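Long-range contacts in Fe-S binding reductase, putative (Thermus thermophilus, PDB 2D4O), which is of unknown function but belongs to the GNAT-like acetyltransferase superfamily and may transfer an acyl group: residues M1-F6 / F38-G43; M47-A52 / R67-S72; A60-V65 / V92-L97. The protein carries 1 engineered substitution. All coordinates share one frame; numbering follows the deposited sequence.

Interaction 1. Residues M1-F6 / F38-G43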
HETATM    1  N   MSE A   1      -3.953  -3.995  17.346  1.00 13.84           N
HETATM    2  CA  MSE A   1      -3.807  -3.638  15.893  1.00 14.18           C
HETATM    3  C   MSE A   1      -5.074  -3.948  15.095  1.00 13.55           C
HETATM    4  O   MSE A   1      -5.554  -5.073  15.135  1.00 13.28           O
HETATM    5  CB  MSE A   1      -2.624  -4.404  15.297  1.00 15.69           C
HETATM    6  CG  MSE A   1      -2.299  -4.047  13.850  1.00 15.43           C
HETATM    7 SE   MSE A   1      -1.364  -2.350  13.762  1.00 23.72          SE
HETATM    8  CE  MSE A   1       0.355  -2.786  14.674  1.00 18.18           C
ATOM      9  N   ARG A   2      -5.587  -2.959  14.357  1.00 12.65           N
ATOM     10  CA  ARG A   2      -6.720  -3.147  13.462  1.00 13.44           C
ATOM     11  C   ARG A   2      -6.490  -2.571  12.084  1.00 13.56           C
ATOM     12  O   ARG A   2      -5.698  -1.620  11.910  1.00 14.27           O
ATOM     13  CB  ARG A   2      -7.986  -2.524  14.039  1.00 13.23           C
ATOM     14  CG  ARG A   2      -8.451  -3.162  15.343  1.00 12.71           C
ATOM     15  CD  ARG A   2      -9.011  -4.574  15.205  1.00 11.39           C
ATOM     16  NE  ARG A   2      -9.526  -5.039  16.498  1.00 12.38           N
ATOM     17  CZ  ARG A   2      -8.776  -5.477  17.499  1.00 14.15           C
ATOM     18  NH1 ARG A   2      -7.462  -5.554  17.388  1.00 14.75           N
ATOM     19  NH2 ARG A   2      -9.345  -5.838  18.641  1.00 16.61           N
ATOM     20  N   PHE A   3      -7.216  -3.106  11.102  1.00 13.00           N
ATOM     21  CA  PHE A   3      -7.043  -2.693   9.716  1.00 13.48           C
ATOM     22  C   PHE A   3      -8.415  -2.362   9.139  1.00 13.71           C
ATOM     23  O   PHE A   3      -9.366  -3.081   9.359  1.00 13.31           O
ATOM     24  CB  PHE A   3      -6.347  -3.789   8.892  1.00 13.69           C
ATOM     25  CG  PHE A   3      -5.086  -4.266   9.507  1.00 13.36           C
ATOM     26  CD1 PHE A   3      -3.886  -3.650   9.203  1.00 13.71           C
ATOM     27  CD2 PHE A   3      -5.105  -5.274  10.457  1.00 14.62           C
ATOM     28  CE1 PHE A   3      -2.717  -4.057   9.817  1.00 14.24           C
ATOM     29  CE2 PHE A   3      -3.938  -5.690  11.082  1.00 14.80           C
ATOM     30  CZ  PHE A   3      -2.750  -5.080  10.773  1.00 13.96           C
ATOM     31  N   ARG A   4      -8.522  -1.264   8.413  1.00 13.98           N
ATOM     32  CA  ARG A   4      -9.822  -0.822   7.890  1.00 12.89           C
ATOM     33  C   ARG A   4      -9.660   0.094   6.710  1.00 13.42           C
ATOM     34  O   ARG A   4      -8.598   0.651   6.511  1.00 12.80           O
ATOM     35  CB  ARG A   4     -10.550  -0.061   8.959  1.00 13.88           C
ATOM     36  CG  ARG A   4      -9.795   1.158   9.535  1.00 12.68           C
ATOM     37  CD  ARG A   4     -10.674   1.926  10.509  1.00 13.62           C
ATOM     38  NE  ARG A   4     -10.036   3.086  11.127  1.00 12.42           N
ATOM     39  CZ  ARG A   4     -10.004   4.308  10.560  1.00 15.62           C
ATOM     40  NH1 ARG A   4     -10.550   4.537   9.360  1.00 16.63           N
ATOM     41  NH2 ARG A   4      -9.444   5.322  11.204  1.00 14.49           N
ATOM     42  N   PRO A   5     -10.732   0.325   5.954  1.00 14.72           N
ATOM     43  CA  PRO A   5     -10.705   1.370   4.946  1.00 14.32           C
ATOM     44  C   PRO A   5     -10.519   2.686   5.645  1.00 14.67           C
ATOM     45  O   PRO A   5     -10.885   2.820   6.824  1.00 15.06           O
ATOM     46  CB  PRO A   5     -12.114   1.265   4.299  1.00 14.50           C
ATOM     47  CG  PRO A   5     -12.514  -0.117   4.552  1.00 14.86           C
ATOM     48  CD  PRO A   5     -12.028  -0.370   5.962  1.00 15.16           C
ATOM     49  N   PHE A   6      -9.946   3.659   4.948  1.00 14.63           N
ATOM     50  CA  PHE A   6      -9.887   5.024   5.453  1.00 14.90           C
ATOM     51  C   PHE A   6     -10.859   5.919   4.711  1.00 15.36           C
ATOM     52  O   PHE A   6     -11.306   5.577   3.622  1.00 15.29           O
ATOM     53  CB  PHE A   6      -8.485   5.608   5.389  1.00 14.97           C
ATOM     54  CG  PHE A   6      -7.831   5.531   4.040  1.00 15.26           C
ATOM     55  CD1 PHE A   6      -8.167   6.408   3.017  1.00 16.23           C
ATOM     56  CD2 PHE A   6      -6.806   4.631   3.823  1.00 14.14           C
ATOM     57  CE1 PHE A   6      -7.509   6.349   1.774  1.00 13.26           C
ATOM     58  CE2 PHE A   6      -6.162   4.554   2.588  1.00 14.37           C
ATOM     59  CZ  PHE A   6      -6.507   5.421   1.567  1.00 13.99           C
ATOM     60  N   PHE A  38      -6.001   0.654   2.588  1.00 12.74           N
ATOM     61  CA  PHE A  38      -6.238   0.445   3.992  1.00 12.89           C
ATOM     62  C   PHE A  38      -5.334   1.284   4.888  1.00 13.52           C
ATOM     63  O   PHE A  38      -4.289   1.796   4.479  1.00 13.45           O
ATOM     64  CB  PHE A  38      -5.998  -1.043   4.330  1.00 13.54           C
ATOM     65  CG  PHE A  38      -6.875  -1.955   3.578  1.00 12.76           C
ATOM     66  CD1 PHE A  38      -8.136  -2.295   4.084  1.00 13.34           C
ATOM     67  CD2 PHE A  38      -6.491  -2.434   2.320  1.00 13.34           C
ATOM     68  CE1 PHE A  38      -8.967  -3.127   3.378  1.00 13.01           C
ATOM     69  CE2 PHE A  38      -7.317  -3.261   1.609  1.00 10.81           C
ATOM     70  CZ  PHE A  38      -8.556  -3.615   2.114  1.00 13.15           C
ATOM     71  N   LEU A  39      -5.761   1.363   6.138  1.00 14.18           N
ATOM     72  CA  LEU A  39      -5.071   2.027   7.222  1.00 14.63           C
ATOM     73  C   LEU A  39      -4.965   1.001   8.355  1.00 14.33           C
ATOM     74  O   LEU A  39      -5.900   0.251   8.594  1.00 14.99           O
ATOM     75  CB  LEU A  39      -5.907   3.209   7.700  1.00 15.48           C
ATOM     76  CG  LEU A  39      -5.565   4.010   8.959  1.00 18.23           C
ATOM     77  CD1 LEU A  39      -4.253   4.750   8.837  1.00 20.79           C
ATOM     78  CD2 LEU A  39      -6.672   5.055   9.245  1.00 21.48           C
ATOM     79  N   ALA A  40      -3.820   1.000   9.032  1.00 13.45           N
ATOM     80  CA  ALA A  40      -3.570   0.254  10.243  1.00 13.65           C
ATOM     81  C   ALA A  40      -3.519   1.179  11.463  1.00 14.01           C
ATOM     82  O   ALA A  40      -2.885   2.224  11.398  1.00 14.03           O
ATOM     83  CB  ALA A  40      -2.231  -0.448  10.124  1.00 12.95           C
ATOM     84  N   GLU A  41      -4.140   0.785  12.568  1.00 13.82           N
ATOM     85  CA  GLU A  41      -4.034   1.531  13.832  1.00 15.32           C
ATOM     86  C   GLU A  41      -3.971   0.568  15.052  1.00 16.51           C
ATOM     87  O   GLU A  41      -4.546  -0.526  15.057  1.00 15.95           O
ATOM     88  CB  GLU A  41      -5.128   2.632  13.963  1.00 15.91           C
ATOM     89  CG  GLU A  41      -6.504   2.188  13.533  1.00 16.97           C
ATOM     90  CD  GLU A  41      -7.588   3.266  13.468  1.00 18.39           C
ATOM     91  OE1 GLU A  41      -8.745   2.812  13.537  1.00 18.01           O
ATOM     92  OE2 GLU A  41      -7.353   4.496  13.316  1.00 17.40           O
ATOM     93  N   GLU A  42      -3.166   0.960  16.025  1.00 18.29           N
ATOM     94  CA  GLU A  42      -3.078   0.298  17.327  1.00 19.83           C
ATOM     95  C   GLU A  42      -3.777   1.197  18.334  1.00 20.37           C
ATOM     96  O   GLU A  42      -3.266   2.250  18.697  1.00 18.87           O
ATOM     97  CB  GLU A  42      -1.617   0.077  17.706  1.00 20.75           C
ATOM     98  CG  GLU A  42      -1.396  -0.630  19.048  1.00 23.15           C
ATOM     99  CD  GLU A  42      -1.905  -2.053  19.065  1.00 27.46           C
ATOM    100  OE1 GLU A  42      -2.667  -2.427  20.013  1.00 31.57           O
ATOM    101  OE2 GLU A  42      -1.547  -2.805  18.131  1.00 30.27           O
ATOM    102  N   GLY A  43      -4.957   0.769  18.778  1.00 21.68           N
ATOM    103  CA  GLY A  43      -5.846   1.631  19.529  1.00 22.20           C
ATOM    104  C   GLY A  43      -6.140   2.806  18.627  1.00 22.59           C
ATOM    105  O   GLY A  43      -6.454   2.608  17.458  1.00 22.83           O
TER
HETATM  106  O   HOH W   1      -5.914  -1.846  17.846  1.00 25.20           O
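R4 reaches across to E41 with a side chain that meets strand 38-42 from CG to its tip. Its CB leaves the sheet on the face it shares with L39 and E41, and chi1 of 57° sets CG between the backbone N and the carbonyl carbon, 4.1 Å from L39 O. From CG to NE the chain is extended; CD passes E41 OE1, and NE donates to that oxygen, R4 NE to E41 OE1 being 2.7 Å in an almost straight bond (176°). NH2 takes the other oxygen, 3.1 Å from R4 NH2 to E41 OE2, so the guanidinium grips the carboxylate side-on. OE1 lies in the guanidinium plane, yet both oxygens are met from above the carboxylate, the two planes standing 65° apart. L39 CD2 covers one face of the guanidinium, 3.4 Å from R4 NH2. NH1 turns back to P5 O and also pairs with D10, which further fixes the group's rotation. On the other face of the sheet F3 CE1 rests 3.7 Å from A40 CB. At the chain start the M1 amino group forms a salt bridge with E42, 2.8 Å from M1 N to E42 OE2, and a water joins M1 N to G43 N. Backbone bonds pair R2 with E41 and R4 with L39, R2 N to E41 O being 2.7 Å. Helix 11-17 lies against L39 and R4, helix 73-89 against M1 and F38. The arrangement is an antiparallel strand pair at the edge of the mixed sheet, strand 2-4 being the outermost, consistent with the first strand of a GNAT fold.

Interaction 2. Residues M47-A52 / R67-S72. Engineered in segment 67-72: M68 (natural residue Ile).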
HETATM    1  N   MSE A  47      -0.786   3.457  12.525  1.00 15.47           N
HETATM    2  CA  MSE A  47       0.422   2.626  12.467  1.00 16.03           C
HETATM    3  C   MSE A  47       0.916   2.337  11.068  1.00 15.22           C
HETATM    4  O   MSE A  47       2.044   1.864  10.898  1.00 14.61           O
HETATM    5  CB  MSE A  47       0.221   1.304  13.223  1.00 14.99           C
HETATM    6  CG  MSE A  47       0.082   1.408  14.720  1.00 18.13           C
HETATM    7 SE   MSE A  47       1.764   2.108  15.530  1.00 24.44          SE
HETATM    8  CE  MSE A  47       2.881   0.370  15.336  1.00 23.13           C
ATOM      9  N   GLY A  48       0.069   2.566  10.068  1.00 15.60           N
ATOM     10  CA  GLY A  48       0.469   2.365   8.688  1.00 15.05           C
ATOM     11  C   GLY A  48      -0.663   2.629   7.706  1.00 14.68           C
ATOM     12  O   GLY A  48      -1.829   2.831   8.105  1.00 14.05           O
ATOM     13  N   PHE A  49      -0.314   2.701   6.425  1.00 13.79           N
ATOM     14  CA  PHE A  49      -1.317   2.735   5.368  1.00 13.71           C
ATOM     15  C   PHE A  49      -0.825   2.091   4.086  1.00 13.60           C
ATOM     16  O   PHE A  49       0.384   1.905   3.897  1.00 14.36           O
ATOM     17  CB  PHE A  49      -1.847   4.159   5.127  1.00 13.78           C
ATOM     18  CG  PHE A  49      -0.816   5.122   4.552  1.00 14.30           C
ATOM     19  CD1 PHE A  49      -0.515   5.131   3.198  1.00 17.02           C
ATOM     20  CD2 PHE A  49      -0.167   6.030   5.370  1.00 15.17           C
ATOM     21  CE1 PHE A  49       0.414   6.061   2.670  1.00 15.35           C
ATOM     22  CE2 PHE A  49       0.785   6.938   4.850  1.00 12.06           C
ATOM     23  CZ  PHE A  49       1.059   6.954   3.517  1.00 14.08           C
ATOM     24  N   ALA A  50      -1.781   1.686   3.251  1.00 13.97           N
ATOM     25  CA  ALA A  50      -1.496   1.177   1.917  1.00 15.18           C
ATOM     26  C   ALA A  50      -2.401   1.787   0.904  1.00 15.02           C
ATOM     27  O   ALA A  50      -3.620   1.810   1.072  1.00 15.95           O
ATOM     28  CB  ALA A  50      -1.521  -0.333   1.875  1.00 14.75           C
ATOM     29  N   LEU A  51      -1.790   2.334  -0.134  1.00 14.84           N
ATOM     30  CA  LEU A  51      -2.513   2.914  -1.254  1.00 15.16           C
ATOM     31  C   LEU A  51      -2.329   1.984  -2.450  1.00 14.60           C
ATOM     32  O   LEU A  51      -1.226   1.736  -2.864  1.00 14.47           O
ATOM     33  CB  LEU A  51      -1.979   4.310  -1.561  1.00 14.35           C
ATOM     34  CG  LEU A  51      -1.814   5.298  -0.425  1.00 16.30           C
ATOM     35  CD1 LEU A  51      -1.356   6.588  -1.003  1.00 19.05           C
ATOM     36  CD2 LEU A  51      -3.080   5.503   0.379  1.00 16.55           C
ATOM     37  N   ALA A  52      -3.424   1.479  -2.992  1.00 15.01           N
ATOM     38  CA  ALA A  52      -3.355   0.508  -4.056  1.00 14.91           C
ATOM     39  C   ALA A  52      -4.608   0.600  -4.935  1.00 15.08           C
ATOM     40  O   ALA A  52      -5.654   1.066  -4.499  1.00 15.69           O
ATOM     41  CB  ALA A  52      -3.219  -0.904  -3.480  1.00 15.06           C
ATOM     42  N   ARG A  67       1.917   3.006  -2.634  1.00 19.24           N
ATOM     43  CA  ARG A  67       2.607   3.383  -1.440  1.00 19.66           C
ATOM     44  C   ARG A  67       2.211   2.530  -0.239  1.00 18.70           C
ATOM     45  O   ARG A  67       1.068   2.212  -0.055  1.00 18.91           O
ATOM     46  CB  ARG A  67       2.366   4.861  -1.157  1.00 20.21           C
ATOM     47  CG  ARG A  67       3.351   5.355  -0.149  1.00 21.72           C
ATOM     48  CD  ARG A  67       3.375   6.844  -0.063  1.00 22.09           C
ATOM     49  NE  ARG A  67       4.199   7.294   1.037  1.00 22.55           N
ATOM     50  CZ  ARG A  67       4.194   8.536   1.464  1.00 22.24           C
ATOM     51  NH1 ARG A  67       3.432   9.419   0.835  1.00 23.68           N
ATOM     52  NH2 ARG A  67       4.953   8.905   2.484  1.00 20.24           N
HETATM   53  N   MSE A  68       3.190   2.098   0.521  1.00 18.55           N
HETATM   54  CA  MSE A  68       2.937   1.529   1.850  1.00 19.13           C
HETATM   55  C   MSE A  68       3.901   2.116   2.872  1.00 18.58           C
HETATM   56  O   MSE A  68       5.097   2.224   2.609  1.00 18.60           O
HETATM   57  CB  MSE A  68       3.059   0.005   1.869  1.00 20.70           C
HETATM   58  CG  MSE A  68       2.336  -0.632   3.116  1.00 24.12           C
HETATM   59 SE   MSE A  68       2.528  -2.488   3.052  1.00 36.12          SE
HETATM   60  CE  MSE A  68       1.087  -2.762   1.627  1.00 28.88           C
ATOM     61  N   GLU A  69       3.347   2.507   4.024  1.00 17.74           N
ATOM     62  CA  GLU A  69       4.081   3.000   5.175  1.00 17.19           C
ATOM     63  C   GLU A  69       3.622   2.235   6.390  1.00 16.64           C
ATOM     64  O   GLU A  69       2.519   1.719   6.432  1.00 15.20           O
ATOM     65  CB  GLU A  69       3.831   4.483   5.412  1.00 17.91           C
ATOM     66  CG  GLU A  69       4.144   5.394   4.234  1.00 19.86           C
ATOM     67  CD  GLU A  69       5.621   5.454   3.882  1.00 23.33           C
ATOM     68  OE1 GLU A  69       6.465   4.959   4.664  1.00 25.11           O
ATOM     69  OE2 GLU A  69       5.941   6.003   2.806  1.00 24.82           O
ATOM     70  N   GLY A  70       4.477   2.154   7.393  1.00 17.44           N
ATOM     71  CA  GLY A  70       4.194   1.334   8.560  1.00 17.42           C
ATOM     72  C   GLY A  70       5.265   1.469   9.608  1.00 17.82           C
ATOM     73  O   GLY A  70       6.429   1.505   9.271  1.00 16.94           O
ATOM     74  N   ARG A  71       4.874   1.525  10.879  1.00 17.65           N
ATOM     75  CA  ARG A  71       5.820   1.761  11.950  1.00 17.93           C
ATOM     76  C   ARG A  71       6.303   0.451  12.568  1.00 17.20           C
ATOM     77  O   ARG A  71       7.125   0.464  13.460  1.00 17.27           O
ATOM     78  CB  ARG A  71       5.193   2.663  13.003  1.00 18.74           C
ATOM     79  CG  ARG A  71       4.865   4.050  12.421  1.00 20.47           C
ATOM     80  CD  ARG A  71       4.047   4.926  13.344  1.00 24.08           C
ATOM     81  NE  ARG A  71       4.709   5.107  14.620  1.00 27.71           N
ATOM     82  CZ  ARG A  71       4.121   5.615  15.708  1.00 32.89           C
ATOM     83  NH1 ARG A  71       2.848   6.027  15.669  1.00 35.47           N
ATOM     84  NH2 ARG A  71       4.813   5.730  16.838  1.00 32.62           N
ATOM     85  N   SER A  72       5.772  -0.668  12.104  1.00 15.78           N
ATOM     86  CA  SER A  72       6.224  -1.980  12.577  1.00 14.84           C
ATOM     87  C   SER A  72       6.011  -3.038  11.517  1.00 15.00           C
ATOM     88  O   SER A  72       5.138  -2.938  10.674  1.00 14.59           O
ATOM     89  CB  SER A  72       5.485  -2.397  13.856  1.00 15.39           C
ATOM     90  OG  SER A  72       4.087  -2.650  13.594  1.00 14.89           O
TER
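F49 and E69 pack side by side in the tight middle of this antiparallel pairing. With chi1 at 67°, the F49 ring leans toward strand 67-70 and E69 CB lies over one of its faces in a CH-pi contact, 4.2 Å from the ring centroid; E69 CG comes within 3.5 Å of F49 CZ. The same CZ stands over the centre of the R67 guanidinium, the two planes 72° apart. R67, extended along its aliphatic chain, sends both NE and NH2 to a single oxygen of E69: R67 NE to E69 OE2 is 2.8 Å and uses the anti lone pair, while NH2 meets OE2 from above the carboxylate plane. R67 also donates to the backbone carbonyls of A18 and R21. On the other face A50 CB touches CE of M68, an engineered selenomethionine in place of isoleucine, at 3.6 Å, with helix 73-89 packed on both. G48, whose lack of a side chain leaves room for E69 O, comes to 3.9 Å between G48 CA and G70 CA. Near them the fit slackens toward solvent: M47 SE lies over a face of the R71 guanidinium, offset toward its rim, with SE 4.1 Å from R71 NH1, and exposed R71 is held by E45. M47 CE also brushes S72, the N-cap of helix 73-89, whose OG bonds to A75 N. On its other edge the strand bulges, M47 and G48 both facing A40 of strand 38-42, a classic beta bulge. The F49 ring shields one face of the buried R67 guanidinium, which would probably lessen solvent screening there, while E69 keeps some exposure.

Interaction 3. Residues A60-V65 / V92-L97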
ATOM      1  N   ALA A  60      -5.182  -9.947 -17.509  1.00 19.81           N
ATOM      2  CA  ALA A  60      -5.408 -10.124 -16.097  1.00 19.29           C
ATOM      3  C   ALA A  60      -5.188  -8.820 -15.361  1.00 18.49           C
ATOM      4  O   ALA A  60      -4.569  -7.905 -15.889  1.00 18.55           O
ATOM      5  CB  ALA A  60      -4.442 -11.203 -15.557  1.00 18.62           C
ATOM      6  N   THR A  61      -5.647  -8.783 -14.115  1.00 17.20           N
ATOM      7  CA  THR A  61      -5.464  -7.636 -13.234  1.00 16.86           C
ATOM      8  C   THR A  61      -4.311  -7.835 -12.262  1.00 15.81           C
ATOM      9  O   THR A  61      -4.135  -8.910 -11.695  1.00 15.37           O
ATOM     10  CB  THR A  61      -6.751  -7.414 -12.440  1.00 16.94           C
ATOM     11  OG1 THR A  61      -7.823  -7.197 -13.351  1.00 18.11           O
ATOM     12  CG2 THR A  61      -6.696  -6.130 -11.601  1.00 19.00           C
ATOM     13  N   THR A  62      -3.513  -6.787 -12.102  1.00 15.94           N
ATOM     14  CA  THR A  62      -2.548  -6.656 -11.024  1.00 15.95           C
ATOM     15  C   THR A  62      -3.088  -5.588 -10.060  1.00 16.19           C
ATOM     16  O   THR A  62      -3.503  -4.509 -10.481  1.00 16.24           O
ATOM     17  CB  THR A  62      -1.239  -6.143 -11.628  1.00 17.60           C
ATOM     18  OG1 THR A  62      -0.658  -7.157 -12.466  1.00 19.26           O
ATOM     19  CG2 THR A  62      -0.200  -5.822 -10.560  1.00 17.41           C
ATOM     20  N   VAL A  63      -3.092  -5.869  -8.776  1.00 14.42           N
ATOM     21  CA  VAL A  63      -3.305  -4.799  -7.802  1.00 14.02           C
ATOM     22  C   VAL A  63      -1.918  -4.239  -7.504  1.00 13.91           C
ATOM     23  O   VAL A  63      -1.038  -4.928  -6.994  1.00 15.90           O
ATOM     24  CB  VAL A  63      -4.099  -5.261  -6.567  1.00 13.19           C
ATOM     25  CG1 VAL A  63      -3.905  -4.311  -5.385  1.00 15.38           C
ATOM     26  CG2 VAL A  63      -5.603  -5.351  -6.919  1.00 12.78           C
ATOM     27  N   LEU A  64      -1.723  -3.008  -7.935  1.00 13.56           N
ATOM     28  CA  LEU A  64      -0.487  -2.286  -7.748  1.00 14.69           C
ATOM     29  C   LEU A  64      -0.561  -1.397  -6.513  1.00 15.17           C
ATOM     30  O   LEU A  64      -1.441  -0.532  -6.373  1.00 15.08           O
ATOM     31  CB  LEU A  64      -0.196  -1.458  -8.993  1.00 14.22           C
ATOM     32  CG  LEU A  64       1.035  -0.560  -8.940  1.00 18.82           C
ATOM     33  CD1 LEU A  64       2.326  -1.383  -8.880  1.00 19.58           C
ATOM     34  CD2 LEU A  64       1.019   0.382 -10.087  1.00 22.64           C
ATOM     35  N   VAL A  65       0.375  -1.620  -5.600  1.00 16.57           N
ATOM     36  CA  VAL A  65       0.478  -0.804  -4.405  1.00 17.41           C
ATOM     37  C   VAL A  65       1.394   0.351  -4.763  1.00 18.41           C
ATOM     38  O   VAL A  65       2.569   0.136  -5.010  1.00 20.19           O
ATOM     39  CB  VAL A  65       1.052  -1.580  -3.229  1.00 16.82           C
ATOM     40  CG1 VAL A  65       1.212  -0.705  -1.993  1.00 19.37           C
ATOM     41  CG2 VAL A  65       0.167  -2.770  -2.917  1.00 16.69           C
ATOM     42  N   VAL A  92      -8.406 -11.031  -8.601  1.00 14.69           N
ATOM     43  CA  VAL A  92      -7.223 -10.359  -9.130  1.00 14.02           C
ATOM     44  C   VAL A  92      -6.041 -11.347  -9.157  1.00 14.37           C
ATOM     45  O   VAL A  92      -5.800 -12.083  -8.184  1.00 13.84           O
ATOM     46  CB  VAL A  92      -6.899  -9.141  -8.262  1.00 14.66           C
ATOM     47  CG1 VAL A  92      -5.479  -8.599  -8.496  1.00 13.48           C
ATOM     48  CG2 VAL A  92      -7.976  -8.056  -8.490  1.00 16.29           C
ATOM     49  N   TYR A  93      -5.291 -11.324 -10.249  1.00 13.79           N
ATOM     50  CA  TYR A  93      -4.268 -12.358 -10.521  1.00 13.95           C
ATOM     51  C   TYR A  93      -3.010 -12.236  -9.620  1.00 14.40           C
ATOM     52  O   TYR A  93      -2.419 -13.258  -9.198  1.00 13.18           O
ATOM     53  CB  TYR A  93      -3.885 -12.310 -12.025  1.00 13.97           C
ATOM     54  CG  TYR A  93      -2.828 -13.268 -12.413  1.00 12.96           C
ATOM     55  CD1 TYR A  93      -3.104 -14.607 -12.594  1.00 12.92           C
ATOM     56  CD2 TYR A  93      -1.501 -12.852 -12.525  1.00 15.70           C
ATOM     57  CE1 TYR A  93      -2.109 -15.509 -12.945  1.00 14.54           C
ATOM     58  CE2 TYR A  93      -0.501 -13.751 -12.863  1.00 15.94           C
ATOM     59  CZ  TYR A  93      -0.807 -15.067 -13.064  1.00 15.72           C
ATOM     60  OH  TYR A  93       0.217 -15.928 -13.416  1.00 17.54           O
ATOM     61  N   GLU A  94      -2.582 -10.999  -9.343  1.00 14.66           N
ATOM     62  CA  GLU A  94      -1.387 -10.787  -8.533  1.00 15.14           C
ATOM     63  C   GLU A  94      -1.435  -9.428  -7.833  1.00 15.05           C
ATOM     64  O   GLU A  94      -2.189  -8.530  -8.228  1.00 13.88           O
ATOM     65  CB  GLU A  94      -0.129 -10.886  -9.388  1.00 14.68           C
ATOM     66  CG  GLU A  94      -0.105  -9.829 -10.478  1.00 15.99           C
ATOM     67  CD  GLU A  94       1.073  -9.945 -11.426  1.00 20.10           C
ATOM     68  OE1 GLU A  94       1.752 -10.972 -11.448  1.00 21.25           O
ATOM     69  OE2 GLU A  94       1.318  -8.984 -12.160  1.00 21.74           O
ATOM     70  N   VAL A  95      -0.600  -9.299  -6.811  1.00 14.04           N
ATOM     71  CA  VAL A  95      -0.386  -8.056  -6.094  1.00 13.81           C
ATOM     72  C   VAL A  95       1.076  -7.680  -6.289  1.00 14.63           C
ATOM     73  O   VAL A  95       1.946  -8.531  -6.153  1.00 14.02           O
ATOM     74  CB  VAL A  95      -0.656  -8.189  -4.614  1.00 13.47           C
ATOM     75  CG1 VAL A  95      -0.420  -6.819  -3.932  1.00 15.51           C
ATOM     76  CG2 VAL A  95      -2.092  -8.637  -4.360  1.00 13.25           C
ATOM     77  N   ALA A  96       1.341  -6.437  -6.668  1.00 15.14           N
ATOM     78  CA  ALA A  96       2.723  -6.006  -6.902  1.00 15.95           C
ATOM     79  C   ALA A  96       2.973  -4.727  -6.157  1.00 17.34           C
ATOM     80  O   ALA A  96       2.078  -3.912  -6.007  1.00 17.00           O
ATOM     81  CB  ALA A  96       2.974  -5.793  -8.346  1.00 16.21           C
ATOM     82  N   LEU A  97       4.209  -4.571  -5.690  1.00 18.30           N
ATOM     83  CA  LEU A  97       4.674  -3.298  -5.174  1.00 20.01           C
ATOM     84  C   LEU A  97       6.186  -3.143  -5.285  1.00 19.64           C
ATOM     85  O   LEU A  97       6.900  -4.113  -5.533  1.00 19.68           O
ATOM     86  CB  LEU A  97       4.229  -3.115  -3.749  1.00 20.93           C
ATOM     87  CG  LEU A  97       4.842  -3.889  -2.629  1.00 23.88           C
ATOM     88  CD1 LEU A  97       4.545  -3.225  -1.252  1.00 25.24           C
ATOM     89  CD2 LEU A  97       4.277  -5.303  -2.711  1.00 28.57           C
TER
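T62 and E94 meet across two parallel strands, T62 OG1 lying 2.7 Å from E94 OE2. The hydroxyl lies between E94 OE2 and Q57 OE1, two acceptors for its single proton. E94 gets there with its CG between the backbone N and the carbonyl carbon (chi1 61°) and the rest of its chain extended. Main-chain bonds join the strands: V63 N donates to E94 O at 2.9 Å, A96 N to V63 O at 2.8 Å, and V65 N to A96 O in a nearly straight bond of 173°. Strand 61-70 and strand 94-97 are the two strands of a right-handed beta-alpha-beta unit whose crossover is helix 73-89. Alternate residues bond the other way, T62 and L64 pairing with V55 and Q53 of strand 45-56. At the start of the pairing T61 O receives a weak bond from Y93 N (3.0 Å), bent to 135°. V92 CG1 closes beside that carbonyl and touches V63 CG2 at 3.6 Å, on the face where V83 and A87 of helix 73-89 lie. V65 CB and L97 CB come equally close, their side chains running alongside each other, with F115 packed on L97.

All three interactions stitch one mixed sheet of order 2-4, 38-42, 45-56, 61-70, 94-97. Interaction 1 ties its first two strands and closes before the others along the chain; interactions 2 and 3 alternate their segments and share strand 61-70. Interaction 1 touches interaction 2 through backbone bonds between strands 38-42 and 45-56, their centres 10 Å apart. Interactions 2 and 3, with centres 17 Å apart, meet where A52 packs on V63 and V65. Interactions 1 and 3 lie about 21 Å apart between centres, on opposite sides of the chain's centre. Helix 73-89 packs against residues of all three, so one helix packs across much of one face of the sheet and links the three contacts.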